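Local coordinates for DotU family type IV/VI secretion system protein (PDB 6Y4R), which forms the cytoplasmic domain of TssL, a key component of the type VI secretion system of Acinetobacter baumannii, at residues 24-27 with 28-31. Numbering follows the deposited sequence.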
ATOM      1  N   PRO A  24       3.989  -2.346  17.592  1.00 39.09           N
ATOM      2  CA  PRO A  24       3.360  -3.638  17.897  1.00 38.79           C
ATOM      3  C   PRO A  24       4.107  -4.356  19.012  1.00 37.82           C
ATOM      4  O   PRO A  24       5.340  -4.435  19.008  1.00 35.98           O
ATOM      5  CB  PRO A  24       3.464  -4.403  16.569  1.00 38.96           C
ATOM      6  CG  PRO A  24       3.559  -3.344  15.509  1.00 33.90           C
ATOM      7  CD  PRO A  24       4.291  -2.190  16.156  1.00 39.13           C
ATOM      8  N   ALA A  25       3.342  -4.881  19.973  1.00 25.70           N
ATOM      9  CA  ALA A  25       3.942  -5.571  21.112  1.00 41.57           C
ATOM     10  C   ALA A  25       4.626  -6.863  20.678  1.00 38.85           C
ATOM     11  O   ALA A  25       5.686  -7.224  21.209  1.00 26.11           O
ATOM     12  CB  ALA A  25       2.874  -5.849  22.174  1.00 27.48           C
ATOM     13  N   ASP A  26       4.047  -7.538  19.688  1.00 36.89           N
ATOM     14  CA  ASP A  26       4.526  -8.811  19.152  1.00 39.86           C
ATOM     15  C   ASP A  26       4.716  -8.621  17.647  1.00 43.87           C
ATOM     16  O   ASP A  26       3.727  -8.618  16.886  1.00 49.21           O
ATOM     17  CB  ASP A  26       3.513  -9.910  19.472  1.00 40.60           C
ATOM     18  CG  ASP A  26       4.031 -11.292  19.219  1.00 49.67           C
ATOM     19  OD1 ASP A  26       5.028 -11.449  18.472  1.00 57.83           O
ATOM     20  OD2 ASP A  26       3.429 -12.236  19.776  1.00 49.93           O
ATOM     21  N   PRO A  27       5.955  -8.394  17.185  1.00 39.16           N
ATOM     22  CA  PRO A  27       6.171  -8.176  15.743  1.00 37.43           C
ATOM     23  C   PRO A  27       5.675  -9.315  14.849  1.00 32.07           C
ATOM     24  O   PRO A  27       5.104  -9.041  13.785  1.00 36.90           O
ATOM     25  CB  PRO A  27       7.692  -7.986  15.643  1.00 34.54           C
ATOM     26  CG  PRO A  27       8.123  -7.534  16.999  1.00 29.55           C
ATOM     27  CD  PRO A  27       7.023  -7.795  18.003  1.00 30.18           C
ATOM     28  N   GLN A  28       5.918 -10.581  15.221  1.00 33.90           N
ATOM     29  CA  GLN A  28       5.536 -11.709  14.365  1.00 36.75           C
ATOM     30  C   GLN A  28       4.043 -12.010  14.423  1.00 35.50           C
ATOM     31  O   GLN A  28       3.474 -12.524  13.452  1.00 38.41           O
ATOM     32  CB  GLN A  28       6.341 -12.960  14.718  1.00 39.31           C
ATOM     33  CG  GLN A  28       7.572 -13.204  13.837  1.00 49.44           C
ATOM     34  CD  GLN A  28       7.235 -13.363  12.343  1.00 54.77           C
ATOM     35  OE1 GLN A  28       6.126 -13.784  11.979  1.00 54.44           O
ATOM     36  NE2 GLN A  28       8.215 -13.076  11.482  1.00 56.52           N
ATOM     37  N   ARG A  29       3.392 -11.740  15.546  1.00 34.57           N
ATOM     38  CA  ARG A  29       1.940 -11.821  15.554  1.00 34.64           C
ATOM     39  C   ARG A  29       1.349 -10.720  14.681  1.00 36.74           C
ATOM     40  O   ARG A  29       0.344 -10.929  13.988  1.00 43.76           O
ATOM     41  CB  ARG A  29       1.419 -11.715  16.991  1.00 36.20           C
ATOM     42  CG  ARG A  29      -0.090 -11.833  17.085  1.00 37.75           C
ATOM     43  CD  ARG A  29      -0.673 -11.592  18.438  1.00 41.87           C
ATOM     44  NE  ARG A  29      -0.157 -10.402  19.120  1.00 42.68           N
ATOM     45  CZ  ARG A  29      -0.209 -10.194  20.434  1.00 36.66           C
ATOM     46  NH1 ARG A  29      -0.763 -11.097  21.211  1.00 32.65           N
ATOM     47  NH2 ARG A  29       0.292  -9.079  20.937  1.00 31.95           N
ATOM     48  N   PHE A  30       1.964  -9.537  14.720  1.00 29.16           N
ATOM     49  CA  PHE A  30       1.577  -8.435  13.852  1.00 28.17           C
ATOM     50  C   PHE A  30       1.680  -8.819  12.377  1.00 25.11           C
ATOM     51  O   PHE A  30       0.830  -8.437  11.565  1.00 30.84           O
ATOM     52  CB  PHE A  30       2.449  -7.216  14.182  1.00 32.03           C
ATOM     53  CG  PHE A  30       2.136  -5.995  13.363  1.00 32.39           C
ATOM     54  CD1 PHE A  30       1.015  -5.226  13.631  1.00 29.21           C
ATOM     55  CD2 PHE A  30       2.959  -5.631  12.304  1.00 22.34           C
ATOM     56  CE1 PHE A  30       0.733  -4.090  12.861  1.00 28.69           C
ATOM     57  CE2 PHE A  30       2.686  -4.513  11.543  1.00 32.53           C
ATOM     58  CZ  PHE A  30       1.563  -3.733  11.820  1.00 25.12           C
ATOM     59  N   ARG A  31       2.700  -9.592  12.007  1.00 28.46           N
ATOM     60  CA  ARG A  31       2.899  -9.902  10.590  1.00 31.13           C
ATOM     61  C   ARG A  31       1.855 -10.895  10.090  1.00 31.70           C
ATOM     62  O   ARG A  31       1.382 -10.789   8.947  1.00 28.34           O
ATOM     63  CB  ARG A  31       4.296 -10.484  10.357  1.00 31.32           C
ATOM     64  CG  ARG A  31       4.679 -10.698   8.875  1.00 26.00           C
ATOM     65  CD  ARG A  31       5.941 -11.503   8.833  1.00 23.60           C
ATOM     66  NE  ARG A  31       6.542 -11.547   7.502  1.00 23.54           N
ATOM     67  CZ  ARG A  31       6.654 -12.647   6.756  1.00 27.86           C
ATOM     68  NH1 ARG A  31       6.202 -13.796   7.209  1.00 25.43           N
ATOM     69  NH2 ARG A  31       7.240 -12.576   5.581  1.00 29.16           N
TER
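An N-cap opens helix 27-47, where the loop that follows helix 9-19 runs into the first helical turn and D26, at the N-cap position, accepts from R29 N. The capping bond is a weak one: R29 N reaches D26 OD1 over 3.4 Å, though nearly straight at 166°. D26 has its CG anti to the backbone N (chi1 -168°), which carries the carboxylate forward over the start of the helix and sets D26 CG 3.5 Å from R29 CB. The backbone of D26 is the firmer anchor, its O accepting from F30 N at 2.9 Å and so closing the first turn. P27, at the first helical position, has no N-H to offer; its carbonyl takes a weak bond from R31 N. Beyond the cap, the R29 chain bends at chi3 and turns its guanidinium back alongside D26, where R29 NH2 lies 3.6 Å from D26 CB. D26 OD2 stands above one face of that group, 4.1 Å from R29 NE, an attraction of opposite charges without a directed hydrogen bond. P24 and P27 both rest on L81 of helix 79-85, so the loop and the helix start both touch that neighbour. P24 also covers one face of the F30 ring, its CG poised 3.7 Å from the ring centroid in a CH-pi contact only 14° off the normal.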